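Long-range contacts in histone-lysine N-methyltransferase, H3 lysine-9 specific SUVH6 (Arabidopsis thaliana, PDB 6A5K), which transfers methyl groups from S-adenosylmethionine to a lysine of histone H3 and probably binds non-CG methylated DNA through its SRA domain: residues Ala105-Ser110 with Lys167-Arg172; Val171-Gly176 with Gly194-Glu199; Ser124-Tyr129 with Lys214-Arg219; Glu12-Phe17 with Asn85-His90; Ala160-Ile165 with Glu199-Gln204. The protein carries 1 engineered substitution. All blocks are in the same frame, centred on the assembly; numbering follows the deposited sequence.

How the contacts relate
From the N terminus, contact 4 closes first, setting helix 5-29 against the end of helix 81-87, and it is complete before any other contact opens. The remaining four belong to the SRA domain. Contact 1 opens on strand 105-113, contact 3 opens next, then contact 5; contact 1 closes after both have begun, so it crosses them. Contact 2 opens where contact 1 ends, sharing V171 and R172. It closes within the span of contact 5, with which it shares E199, and contact 3 encloses both. Together they join one mixed sheet to helix 156-167, while H90 and I89 bond S110 and R172, linking contact 4 to contact 1.

Contact 1 (Ala105-Ser110 with Lys167-Arg172); sequences AKVATS and KQTPVR
A105 and V107 face K167 at the end of helix 156-167, and by S110 the two segments have become parallel neighbours, strands 105-113 and 171-176 of the mixed sheet of the SRA domain. The K167 chain, bent at chi2 and chi4, reaches along A105 and V107: its NZ lies 3.8 Å from A105 CB, and its CG rests 3.8 Å from V107 CG1. V107 also meets T169, crossing it at about a right angle, with T169 OG1 3.6 Å from V107 CB. With OG1 set between its backbone N and carbonyl carbon (chi1 44°), T169 turns the hydroxyl to V107 and to a water.

At A108 the strands are still apart, and water joins them. One molecule is hydrogen-bonded to A108 O at 2.6 Å and also to T169 OG1, with P170 O competing for its protons. A108 CB packs loosely on V171 CG2. A second water donates to T109 O and to P170 O.

T109 and S110 both face D98 of strand 97-102, a classic beta bulge. T109 O does much of the work: besides taking its water, it accepts R172 N at 2.9 Å in a nearly straight bond, and it sits 3.7 Å above the plane of the R172 guanidinium, over its centre. The guanidinium is held there by carbonyls elsewhere, NH1 by those of I65 and G67 and NH2 by that of I89, while S110 OG bonds H90 ND1. Where S110 and R172 pair, the strands are tightest: S110 CA lies 3.2 Å from R172 O, in a CA-H...O contact.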
# COMPACT_ATOMS: atom_id res chain seq x y z
N ALA A 105 21.81 17.53 28.70
CA ALA A 105 22.16 17.65 27.30
C ALA A 105 20.96 17.48 26.38
O ALA A 105 19.81 17.44 26.82
CB ALA A 105 23.24 16.64 26.95
N LYS A 106 21.25 17.41 25.09
CA LYS A 106 20.26 17.03 24.10
C LYS A 106 20.87 15.95 23.23
O LYS A 106 22.05 16.00 22.91
CB LYS A 106 19.82 18.23 23.26
CG LYS A 106 19.05 19.28 24.04
CD LYS A 106 19.02 20.61 23.31
CE LYS A 106 18.19 21.64 24.08
NZ LYS A 106 18.30 23.01 23.49
N VAL A 107 20.06 14.95 22.88
CA VAL A 107 20.52 13.89 22.00
C VAL A 107 19.56 13.79 20.83
O VAL A 107 18.38 14.14 20.97
CB VAL A 107 20.62 12.52 22.71
CG1 VAL A 107 21.65 12.58 23.84
CG2 VAL A 107 19.25 12.07 23.22
N ALA A 108 20.06 13.33 19.69
CA ALA A 108 19.20 13.14 18.53
C ALA A 108 18.18 12.05 18.78
O ALA A 108 18.48 11.04 19.42
CB ALA A 108 20.02 12.81 17.30
N THR A 109 16.97 12.24 18.27
CA THR A 109 15.95 11.21 18.34
C THR A 109 15.79 10.56 16.97
O THR A 109 15.52 9.36 16.87
CB THR A 109 14.60 11.77 18.78
OG1 THR A 109 14.27 12.89 17.95
CG2 THR A 109 14.67 12.21 20.25
N SER A 110 15.94 11.35 15.92
CA SER A 110 15.73 10.79 14.58
C SER A 110 16.40 11.61 13.50
O SER A 110 16.58 12.81 13.66
CB SER A 110 14.23 10.67 14.28
OG SER A 110 13.63 11.95 14.28
N LYS A 167 26.41 9.58 24.82
CA LYS A 167 25.37 8.91 25.61
C LYS A 167 25.05 7.51 25.09
O LYS A 167 24.48 6.69 25.81
CB LYS A 167 24.10 9.76 25.65
CG LYS A 167 24.31 11.19 26.12
CD LYS A 167 24.65 11.24 27.59
CE LYS A 167 24.24 12.57 28.19
NZ LYS A 167 25.30 13.60 28.02
N GLN A 168 25.43 7.24 23.84
CA GLN A 168 25.12 5.98 23.17
C GLN A 168 23.62 5.69 23.23
O GLN A 168 23.20 4.57 23.52
CB GLN A 168 25.92 4.83 23.78
CG GLN A 168 27.38 4.84 23.33
CD GLN A 168 27.52 4.66 21.83
OE1 GLN A 168 27.21 3.60 21.29
NE2 GLN A 168 27.97 5.71 21.14
N THR A 169 22.84 6.72 22.96
CA THR A 169 21.39 6.61 22.88
C THR A 169 20.95 6.34 21.45
O THR A 169 21.60 6.77 20.50
CB THR A 169 20.72 7.90 23.40
OG1 THR A 169 21.41 9.03 22.86
CG2 THR A 169 20.79 7.95 24.92
N PRO A 170 19.83 5.61 21.28
CA PRO A 170 19.41 5.21 19.93
C PRO A 170 18.91 6.37 19.07
O PRO A 170 18.39 7.37 19.59
CB PRO A 170 18.28 4.20 20.20
CG PRO A 170 17.71 4.65 21.51
CD PRO A 170 18.89 5.12 22.31
N VAL A 171 19.07 6.23 17.76
CA VAL A 171 18.62 7.22 16.79
C VAL A 171 17.79 6.53 15.71
O VAL A 171 18.25 5.57 15.09
CB VAL A 171 19.81 7.96 16.13
CG1 VAL A 171 19.32 8.95 15.06
CG2 VAL A 171 20.66 8.68 17.18
N ARG A 172 16.56 6.99 15.49
CA ARG A 172 15.76 6.44 14.39
C ARG A 172 16.28 6.96 13.06
O ARG A 172 16.46 8.16 12.88
CB ARG A 172 14.28 6.79 14.55
CG ARG A 172 13.58 6.06 15.68
CD ARG A 172 12.07 6.39 15.73
NE ARG A 172 11.84 7.82 15.95
CZ ARG A 172 11.90 8.42 17.13
NH1 ARG A 172 12.21 7.73 18.22
NH2 ARG A 172 11.68 9.73 17.22
O HOH W 1 20.37 9.61 20.51
O HOH W 2 15.63 7.49 18.97

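Contact 2 (Val171-Gly176 with Gly194-Glu199); sequences VRVIRG and GLYLVE
V173 lays a methyl on the face of the Y196 ring. The two side chains cross at about a right angle, and V173 CG2 stands 3.9 Å from the ring centroid, 29° off the normal, a CH-pi contact whose shortest approach is 3.4 Å from V173 CG2 to Y196 CD2. The V173 torsion explains the choice of branch: CG1 is anti to the backbone N (chi1 167°), which leaves CG2 as the methyl over the ring. V171 O and G194 O come to the edge of the same ring, and L217 and R219 of the next strand also pack on Y196.

V171 stands on this face too. Its CG2 meets V198 CG2 at 3.8 Å, and L161 and S164 of helix 156-167 pack on V198 as well. On the other face R172 and L195 run side by side, pointing the same way, with R172 CG 3.5 Å from L195 CD2.

Three backbone bonds tie the segments. V171 and Y196 form an antiparallel hydrogen-bonded pair, V171 N reaching Y196 O at 2.9 Å; V173 N then meets G194 O, also at 2.9 Å and nearly straight. G194 has backbone angles at which a CB would press on the preceding carbonyl O. With 120° between the directions of the two segments, the strands cross steeply; within 194-199 the last bond is V173 N to G194 O, and D193 continues the bonding to V173. Strand 171-176 thus has a parallel partner in 105-113 and an antiparallel one in 190-205, the strongly twisted mixed sheet of the SRA fold.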
# COMPACT_ATOMS: atom_id res chain seq x y z
N VAL A 171 19.07 6.23 17.76
CA VAL A 171 18.62 7.22 16.79
C VAL A 171 17.79 6.53 15.71
O VAL A 171 18.25 5.57 15.09
CB VAL A 171 19.81 7.96 16.13
CG1 VAL A 171 19.32 8.95 15.06
CG2 VAL A 171 20.66 8.68 17.18
N ARG A 172 16.56 6.99 15.49
CA ARG A 172 15.76 6.44 14.39
C ARG A 172 16.28 6.96 13.06
O ARG A 172 16.46 8.16 12.88
CB ARG A 172 14.28 6.79 14.55
CG ARG A 172 13.58 6.06 15.68
CD ARG A 172 12.07 6.39 15.73
NE ARG A 172 11.84 7.82 15.95
CZ ARG A 172 11.90 8.42 17.13
NH1 ARG A 172 12.21 7.73 18.22
NH2 ARG A 172 11.68 9.73 17.22
N VAL A 173 16.51 6.06 12.11
CA VAL A 173 16.92 6.49 10.79
C VAL A 173 15.79 6.32 9.78
O VAL A 173 15.27 5.22 9.58
CB VAL A 173 18.17 5.72 10.31
CG1 VAL A 173 18.41 5.94 8.82
CG2 VAL A 173 19.39 6.14 11.13
N ILE A 174 15.38 7.44 9.18
CA ILE A 174 14.42 7.44 8.08
C ILE A 174 15.21 7.71 6.81
O ILE A 174 15.84 8.77 6.65
CB ILE A 174 13.30 8.50 8.26
CG1 ILE A 174 12.45 8.19 9.50
CG2 ILE A 174 12.40 8.55 7.04
CD1 ILE A 174 12.98 8.81 10.78
N ARG A 175 15.21 6.74 5.90
CA ARG A 175 16.00 6.85 4.68
C ARG A 175 15.14 7.37 3.54
O ARG A 175 14.07 6.83 3.25
CB ARG A 175 16.60 5.49 4.32
CG ARG A 175 17.46 5.47 3.06
CD ARG A 175 18.10 4.10 2.86
NE ARG A 175 17.10 3.04 2.71
CZ ARG A 175 16.43 2.80 1.58
NH1 ARG A 175 16.66 3.53 0.50
NH2 ARG A 175 15.54 1.81 1.53
N GLY A 176 15.62 8.43 2.89
CA GLY A 176 14.98 8.93 1.69
C GLY A 176 15.40 8.08 0.51
O GLY A 176 16.60 7.85 0.32
N GLY A 194 15.05 1.69 11.07
CA GLY A 194 15.28 1.21 12.42
C GLY A 194 16.20 2.07 13.27
O GLY A 194 16.43 3.25 12.99
N LEU A 195 16.74 1.45 14.31
CA LEU A 195 17.52 2.15 15.32
C LEU A 195 19.02 1.99 15.10
O LEU A 195 19.50 0.89 14.81
CB LEU A 195 17.15 1.66 16.72
CG LEU A 195 15.69 1.86 17.13
CD1 LEU A 195 15.47 1.34 18.54
CD2 LEU A 195 15.30 3.31 17.02
N TYR A 196 19.74 3.09 15.26
CA TYR A 196 21.18 3.12 15.06
C TYR A 196 21.87 3.77 16.26
O TYR A 196 21.24 4.49 17.03
CB TYR A 196 21.54 3.91 13.79
CG TYR A 196 21.25 3.21 12.48
CD1 TYR A 196 22.27 2.91 11.59
CD2 TYR A 196 19.94 2.88 12.11
CE1 TYR A 196 22.02 2.29 10.38
CE2 TYR A 196 19.67 2.26 10.90
CZ TYR A 196 20.71 1.97 10.04
OH TYR A 196 20.45 1.34 8.84
N LEU A 197 23.16 3.51 16.40
CA LEU A 197 23.99 4.22 17.36
C LEU A 197 24.96 5.11 16.60
O LEU A 197 25.43 4.73 15.52
CB LEU A 197 24.75 3.26 18.27
CG LEU A 197 23.91 2.41 19.24
CD1 LEU A 197 24.79 1.44 20.02
CD2 LEU A 197 23.13 3.30 20.21
N VAL A 198 25.26 6.28 17.14
CA VAL A 198 26.25 7.16 16.53
C VAL A 198 27.64 6.85 17.11
O VAL A 198 27.84 6.90 18.32
CB VAL A 198 25.90 8.65 16.74
CG1 VAL A 198 26.62 9.52 15.73
CG2 VAL A 198 24.38 8.86 16.63
N GLU A 199 28.59 6.54 16.24
CA GLU A 199 29.90 6.05 16.66
C GLU A 199 30.97 7.14 16.69
O GLU A 199 31.81 7.17 17.58
CB GLU A 199 30.36 4.91 15.75
CG GLU A 199 29.48 3.67 15.82
CD GLU A 199 30.05 2.51 15.02
OE1 GLU A 199 30.66 2.76 13.96
OE2 GLU A 199 29.88 1.35 15.45

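Contact 3 (Ser124-Tyr129 with Lys214-Arg219); sequences SDVLTY and KFQLRR
D125, in the turn before strand 126-130, and R218 lie side by side, pointing the same way, and meet in a salt bridge, R218 NH1 to D125 OD2 at 3.1 Å. The bond is not a flat pairing: NH1 comes from the syn side but 34° out of the carboxylate plane, and the two planes are 62° apart. R218 leaves its backbone with CG anti to N and bends only at chi3, which folds the guanidinium back over V126. There V126 CG2 sits 3.4 Å above the guanidinium plane, toward its rim. A water gives D125 OD1 a bond of 2.6 Å and accepts a weak one from R218 NH1.

The opposite face is mostly apolar. L127 and L217 lie side by side, L127 CD2 3.8 Å from L217 CD1, and that same methyl touches Y129 CB at 4.0 Å. The backbone carbonyl O of Y129 lies at the edge of the F215 ring, in its plane. In the backbone, L127 with L217 and Y129 with F215 are antiparallel hydrogen-bonded pairs, and R219 N extends the bonding to D125 O at 2.7 Å.

R218 NE has a second anionic partner, E199 on strand 190-205. One guanidinium therefore bridges E199 and D125 at this partly exposed border of the SRA sheet, and its positive charge probably helps keep both carboxylates ionised and offsets their mutual repulsion.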
# COMPACT_ATOMS: atom_id res chain seq x y z
N SER A 124 26.37 -3.17 5.39
CA SER A 124 24.99 -2.67 5.32
C SER A 124 24.46 -2.09 6.63
O SER A 124 23.47 -1.36 6.62
CB SER A 124 24.06 -3.79 4.83
OG SER A 124 23.91 -4.82 5.79
N ASP A 125 25.11 -2.39 7.75
CA ASP A 125 24.68 -1.82 9.03
C ASP A 125 25.29 -0.44 9.28
O ASP A 125 24.93 0.24 10.25
CB ASP A 125 25.05 -2.76 10.18
CG ASP A 125 26.53 -3.09 10.23
OD1 ASP A 125 27.16 -3.18 9.15
OD2 ASP A 125 27.07 -3.25 11.35
N VAL A 126 26.20 -0.02 8.40
CA VAL A 126 26.90 1.26 8.57
C VAL A 126 26.35 2.34 7.64
O VAL A 126 26.05 2.10 6.47
CB VAL A 126 28.41 1.09 8.32
CG1 VAL A 126 29.15 2.41 8.51
CG2 VAL A 126 28.98 0.03 9.25
N LEU A 127 26.22 3.55 8.17
CA LEU A 127 25.64 4.68 7.44
C LEU A 127 26.47 5.93 7.72
O LEU A 127 26.81 6.20 8.86
CB LEU A 127 24.18 4.86 7.87
CG LEU A 127 23.31 6.02 7.40
CD1 LEU A 127 21.86 5.57 7.37
CD2 LEU A 127 23.46 7.23 8.29
N THR A 128 26.81 6.69 6.68
CA THR A 128 27.44 7.99 6.89
C THR A 128 26.44 9.09 6.57
O THR A 128 25.81 9.09 5.52
CB THR A 128 28.71 8.19 6.04
OG1 THR A 128 28.33 8.37 4.67
CG2 THR A 128 29.64 6.99 6.15
N TYR A 129 26.31 10.04 7.49
CA TYR A 129 25.28 11.06 7.41
C TYR A 129 25.90 12.46 7.43
O TYR A 129 26.76 12.73 8.26
CB TYR A 129 24.29 10.90 8.57
CG TYR A 129 23.25 11.97 8.62
CD1 TYR A 129 22.15 11.96 7.76
CD2 TYR A 129 23.35 13.01 9.53
CE1 TYR A 129 21.19 12.95 7.81
CE2 TYR A 129 22.39 14.01 9.59
CZ TYR A 129 21.32 13.97 8.73
OH TYR A 129 20.37 14.97 8.79
N LYS A 214 30.17 15.36 9.40
CA LYS A 214 29.72 14.04 8.98
C LYS A 214 29.74 13.09 10.17
O LYS A 214 30.60 13.20 11.04
CB LYS A 214 30.60 13.51 7.85
CG LYS A 214 30.55 14.37 6.59
CD LYS A 214 30.45 13.52 5.34
CE LYS A 214 30.26 14.38 4.10
NZ LYS A 214 29.97 13.55 2.89
N PHE A 215 28.79 12.16 10.19
CA PHE A 215 28.59 11.27 11.33
C PHE A 215 28.55 9.83 10.83
O PHE A 215 27.95 9.55 9.79
CB PHE A 215 27.28 11.60 12.06
CG PHE A 215 27.19 13.02 12.56
CD1 PHE A 215 26.83 14.05 11.70
CD2 PHE A 215 27.47 13.32 13.89
CE1 PHE A 215 26.74 15.36 12.16
CE2 PHE A 215 27.38 14.62 14.36
CZ PHE A 215 27.03 15.65 13.49
N GLN A 216 29.16 8.91 11.56
CA GLN A 216 29.02 7.50 11.22
C GLN A 216 28.08 6.82 12.21
O GLN A 216 28.29 6.90 13.42
CB GLN A 216 30.37 6.78 11.20
CG GLN A 216 30.25 5.27 11.04
CD GLN A 216 31.59 4.60 10.89
OE1 GLN A 216 32.30 4.82 9.91
NE2 GLN A 216 31.95 3.77 11.86
N LEU A 217 27.04 6.17 11.70
CA LEU A 217 26.10 5.44 12.53
C LEU A 217 26.15 3.95 12.19
O LEU A 217 26.42 3.58 11.05
CB LEU A 217 24.67 5.96 12.34
CG LEU A 217 24.36 7.41 12.73
CD1 LEU A 217 24.79 8.38 11.64
CD2 LEU A 217 22.88 7.58 13.06
N ARG A 218 25.89 3.11 13.18
CA ARG A 218 25.85 1.67 12.97
C ARG A 218 24.55 1.09 13.53
O ARG A 218 24.15 1.40 14.65
CB ARG A 218 27.06 0.98 13.61
CG ARG A 218 27.12 -0.52 13.34
CD ARG A 218 28.32 -1.17 14.03
NE ARG A 218 29.59 -0.59 13.61
CZ ARG A 218 30.32 -1.04 12.60
NH1 ARG A 218 29.91 -2.08 11.89
NH2 ARG A 218 31.47 -0.45 12.29
N ARG A 219 23.91 0.25 12.73
CA ARG A 219 22.62 -0.31 13.09
C ARG A 219 22.72 -1.23 14.30
O ARG A 219 23.62 -2.06 14.39
CB ARG A 219 22.04 -1.07 11.89
CG ARG A 219 20.53 -1.27 11.95
CD ARG A 219 20.03 -1.72 10.59
NE ARG A 219 18.58 -1.75 10.52
CZ ARG A 219 17.84 -2.86 10.49
NH1 ARG A 219 18.43 -4.05 10.53
NH2 ARG A 219 16.52 -2.78 10.40
O HOH W 3 29.77 -3.52 8.85

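Contact 4 (Glu12-Phe17 with Asn85-His90); sequences ETLRLF and NILGIH
T13, L14 and F17, one face of helix 5-29, pack on I86 and L87 in the last turn of helix 81-87, a helix-to-helix contact that sets the N-terminal helix against the SRA domain. No hydrogen bond crosses it.

Among the polar groups, T13 OG1 bonds back to K9 O, and with the hydroxyl beside its own backbone N the methyl CG2 is anti to that N and faces the other helix. The second helix ends in a Schellman motif: G88, with positive phi, is its C-prime residue, I89 N reaches L84 O, and the companion bond from G88 N to N85 O is weak. After this turn I89 O and H90 bond R172 and S110 of the SRA sheet. On the far side of helix 5-29, R15 makes a salt bridge with D484, in the SET region, so the helix lies between the two parts of the protein.

Three apolar meetings carry the contact. T13 and I86 slide past each other in opposite directions, with T13 CG2 3.7 Å from I86 CG2. L14 and L87 cross at about a right angle and touch through L14 CD2 and L87 CD1, also 3.7 Å apart; F78 packs on both. F17, bordered by A48, S49 and L52 of helix 44-54, receives the tip of I86 obliquely: I86 CD1 is 3.4 Å from F17 CD1 and 3.6 Å from F17 CE1.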
# COMPACT_ATOMS: atom_id res chain seq x y z
N GLU A 12 -4.23 3.14 10.30
CA GLU A 12 -5.47 3.84 10.02
C GLU A 12 -5.29 5.36 9.98
O GLU A 12 -5.99 6.06 9.25
CB GLU A 12 -6.54 3.47 11.04
CG GLU A 12 -7.02 2.03 10.89
CD GLU A 12 -7.94 1.60 12.01
OE1 GLU A 12 -8.31 2.46 12.84
OE2 GLU A 12 -8.30 0.41 12.07
N THR A 13 -4.35 5.87 10.77
CA THR A 13 -4.08 7.31 10.76
C THR A 13 -3.46 7.70 9.42
O THR A 13 -3.84 8.71 8.82
CB THR A 13 -3.16 7.73 11.93
OG1 THR A 13 -3.81 7.41 13.17
CG2 THR A 13 -2.88 9.23 11.90
N LEU A 14 -2.50 6.90 8.95
CA LEU A 14 -1.90 7.17 7.64
C LEU A 14 -2.92 7.01 6.51
O LEU A 14 -2.90 7.76 5.52
CB LEU A 14 -0.70 6.25 7.39
CG LEU A 14 0.50 6.40 8.33
CD1 LEU A 14 1.60 5.39 7.95
CD2 LEU A 14 1.03 7.81 8.28
N ARG A 15 -3.81 6.03 6.66
CA ARG A 15 -4.85 5.76 5.67
C ARG A 15 -5.81 6.95 5.58
O ARG A 15 -6.17 7.41 4.49
CB ARG A 15 -5.58 4.46 6.03
CG ARG A 15 -6.38 3.82 4.91
CD ARG A 15 -6.87 2.43 5.32
NE ARG A 15 -5.76 1.51 5.57
CZ ARG A 15 -5.75 0.61 6.55
NH1 ARG A 15 -6.77 0.52 7.38
NH2 ARG A 15 -4.71 -0.20 6.70
N LEU A 16 -6.20 7.46 6.75
CA LEU A 16 -7.05 8.65 6.84
C LEU A 16 -6.36 9.85 6.17
O LEU A 16 -6.97 10.57 5.37
CB LEU A 16 -7.37 8.96 8.30
CG LEU A 16 -8.35 10.10 8.57
CD1 LEU A 16 -9.76 9.72 8.10
CD2 LEU A 16 -8.34 10.48 10.05
N PHE A 17 -5.09 10.05 6.51
CA PHE A 17 -4.31 11.13 5.91
C PHE A 17 -4.31 11.07 4.38
O PHE A 17 -4.61 12.07 3.70
CB PHE A 17 -2.87 11.09 6.43
CG PHE A 17 -1.95 12.04 5.71
CD1 PHE A 17 -2.00 13.40 5.97
CD2 PHE A 17 -1.04 11.57 4.78
CE1 PHE A 17 -1.15 14.27 5.32
CE2 PHE A 17 -0.19 12.44 4.12
CZ PHE A 17 -0.25 13.80 4.39
N ASN A 85 5.67 13.62 10.89
CA ASN A 85 5.23 14.52 11.95
C ASN A 85 3.89 14.08 12.53
O ASN A 85 3.66 14.17 13.74
CB ASN A 85 5.13 15.96 11.45
CG ASN A 85 4.73 16.94 12.55
OD1 ASN A 85 5.45 17.12 13.53
ND2 ASN A 85 3.58 17.57 12.37
N ILE A 86 3.00 13.61 11.67
CA ILE A 86 1.68 13.17 12.12
C ILE A 86 1.80 12.03 13.14
O ILE A 86 1.04 11.97 14.12
CB ILE A 86 0.81 12.74 10.92
CG1 ILE A 86 0.44 13.97 10.11
CG2 ILE A 86 -0.45 12.03 11.39
CD1 ILE A 86 -0.09 13.67 8.72
N LEU A 87 2.78 11.16 12.92
CA LEU A 87 3.00 10.00 13.79
C LEU A 87 3.97 10.27 14.94
O LEU A 87 4.11 9.44 15.85
CB LEU A 87 3.53 8.82 12.96
CG LEU A 87 2.63 8.27 11.86
CD1 LEU A 87 3.30 7.07 11.17
CD2 LEU A 87 1.28 7.90 12.43
N GLY A 88 4.63 11.42 14.91
CA GLY A 88 5.61 11.76 15.93
C GLY A 88 6.92 11.00 15.77
O GLY A 88 7.68 10.85 16.73
N ILE A 89 7.18 10.50 14.57
CA ILE A 89 8.43 9.79 14.27
C ILE A 89 9.58 10.78 14.15
O ILE A 89 10.70 10.53 14.60
CB ILE A 89 8.33 8.99 12.96
CG1 ILE A 89 7.31 7.86 13.08
CG2 ILE A 89 9.69 8.42 12.55
CD1 ILE A 89 7.06 7.14 11.77
N HIS A 90 9.29 11.90 13.50
CA HIS A 90 10.27 12.92 13.17
C HIS A 90 9.49 14.22 13.06
O HIS A 90 8.61 14.35 12.20
CB HIS A 90 11.00 12.58 11.86
CG HIS A 90 12.12 13.51 11.52
ND1 HIS A 90 13.38 13.40 12.08
CD2 HIS A 90 12.19 14.55 10.65
CE1 HIS A 90 14.17 14.33 11.58
NE2 HIS A 90 13.48 15.05 10.72

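Contact 5 (Ala160-Ile165 with Glu199-Gln204); sequences ALATSI and EKYWQQ
The E199 carboxylate is gripped twice from strand 211-219, OE1 taking a hydrogen bond from Q216 NE2 and OE2 a salt bridge from R218 NE, while the main-chain O of E199 meets I165 of helix 156-167. This is helix-on-sheet packing at the outer end of the SRA domain: helix 156-167 lies across strand 190-205, the two segment axes 8.0 Å apart at closest approach and running at 140° to each other. No hydrogen bond joins them, and A162 and I165, one turn apart, carry the contact from the helix.

Y201 holds its ring between backbone N and carbonyl carbon (chi1 80°), turned to the helix. A162 CB sits over one face of that ring, toward its rim, 4.2 Å from Y201 CE2. I165 comes instead to the ring's edge, its CD1 3.7 Å from Y201 CD2. L154 also touches both A162 and Y201.

Beyond the ring's edge, I165 rests on the strand backbone. E199 and K200 both point away from the helix, and the two branches of I165 lie on their main chain: CD1 is 3.6 Å from K200 C, and CG2 is 3.5 Å from E199 O.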
# COMPACT_ATOMS: atom_id res chain seq x y z
N ALA A 160 23.42 17.77 18.94
CA ALA A 160 22.65 16.69 19.54
C ALA A 160 23.13 15.34 19.03
O ALA A 160 23.26 14.38 19.80
CB ALA A 160 21.17 16.87 19.24
N LEU A 161 23.37 15.26 17.73
CA LEU A 161 23.85 14.03 17.12
C LEU A 161 25.23 13.68 17.67
O LEU A 161 25.53 12.51 17.93
CB LEU A 161 23.87 14.16 15.59
CG LEU A 161 23.82 12.92 14.70
CD1 LEU A 161 22.74 11.93 15.15
CD2 LEU A 161 23.61 13.33 13.25
N ALA A 162 26.06 14.70 17.86
CA ALA A 162 27.38 14.50 18.46
C ALA A 162 27.26 13.98 19.89
O ALA A 162 28.01 13.10 20.31
CB ALA A 162 28.17 15.79 18.43
N THR A 163 26.29 14.50 20.64
CA THR A 163 26.06 14.08 22.02
C THR A 163 25.55 12.64 22.09
O THR A 163 25.83 11.91 23.05
CB THR A 163 25.08 15.03 22.72
OG1 THR A 163 25.57 16.38 22.62
CG2 THR A 163 24.89 14.66 24.20
N SER A 164 24.80 12.23 21.06
CA SER A 164 24.34 10.85 20.97
C SER A 164 25.50 9.86 21.07
O SER A 164 25.35 8.77 21.61
CB SER A 164 23.56 10.61 19.67
OG SER A 164 22.28 11.21 19.72
N ILE A 165 26.65 10.24 20.52
CA ILE A 165 27.86 9.42 20.61
C ILE A 165 28.27 9.16 22.05
O ILE A 165 28.53 8.02 22.45
CB ILE A 165 29.04 10.09 19.88
CG1 ILE A 165 28.70 10.30 18.40
CG2 ILE A 165 30.31 9.25 20.01
CD1 ILE A 165 29.74 11.10 17.64
N GLU A 199 28.59 6.54 16.24
CA GLU A 199 29.90 6.05 16.66
C GLU A 199 30.97 7.14 16.69
O GLU A 199 31.81 7.17 17.58
CB GLU A 199 30.36 4.91 15.75
CG GLU A 199 29.48 3.67 15.82
CD GLU A 199 30.05 2.51 15.02
OE1 GLU A 199 30.66 2.76 13.96
OE2 GLU A 199 29.88 1.35 15.45
N LYS A 200 30.94 8.02 15.69
CA LYS A 200 31.93 9.08 15.60
C LYS A 200 31.48 10.16 14.64
O LYS A 200 30.56 9.95 13.85
CB LYS A 200 33.28 8.52 15.14
CG LYS A 200 33.27 7.99 13.71
CD LYS A 200 34.66 7.48 13.30
CE LYS A 200 34.61 6.72 11.98
NZ LYS A 200 35.94 6.16 11.60
N TYR A 201 32.11 11.32 14.73
CA TYR A 201 31.87 12.36 13.76
C TYR A 201 33.17 13.04 13.37
O TYR A 201 34.20 12.92 14.05
CB TYR A 201 30.86 13.39 14.29
CG TYR A 201 31.43 14.43 15.22
CD1 TYR A 201 31.72 15.70 14.77
CD2 TYR A 201 31.64 14.14 16.56
CE1 TYR A 201 32.24 16.66 15.62
CE2 TYR A 201 32.15 15.10 17.42
CZ TYR A 201 32.45 16.35 16.94
OH TYR A 201 32.95 17.31 17.79
N TRP A 202 33.15 13.73 12.24
CA TRP A 202 34.31 14.47 11.81
C TRP A 202 33.87 15.65 11.00
O TRP A 202 32.69 15.85 10.74
CB TRP A 202 35.26 13.58 11.00
CG TRP A 202 34.67 13.03 9.73
CD1 TRP A 202 34.80 13.56 8.48
CD2 TRP A 202 33.88 11.85 9.59
NE1 TRP A 202 34.14 12.78 7.57
CE2 TRP A 202 33.57 11.72 8.22
CE3 TRP A 202 33.42 10.88 10.49
CZ2 TRP A 202 32.80 10.66 7.73
CZ3 TRP A 202 32.65 9.83 9.99
CH2 TRP A 202 32.35 9.73 8.62
N GLN A 203 34.84 16.44 10.58
CA GLN A 203 34.56 17.71 9.97
C GLN A 203 35.42 17.85 8.72
O GLN A 203 36.62 17.59 8.75
CB GLN A 203 34.81 18.80 11.02
CG GLN A 203 34.86 20.21 10.55
CD GLN A 203 34.67 21.19 11.71
OE1 GLN A 203 34.93 20.86 12.87
NE2 GLN A 203 34.20 22.39 11.39
N GLN A 204 34.80 18.20 7.60
CA GLN A 204 35.52 18.28 6.33
C GLN A 204 34.93 19.34 5.40
O GLN A 204 33.83 19.85 5.64
CB GLN A 204 35.51 16.92 5.62
CG GLN A 204 34.11 16.43 5.28
CD GLN A 204 34.12 15.13 4.49
OE1 GLN A 204 34.58 14.10 4.98
NE2 GLN A 204 33.62 15.18 3.27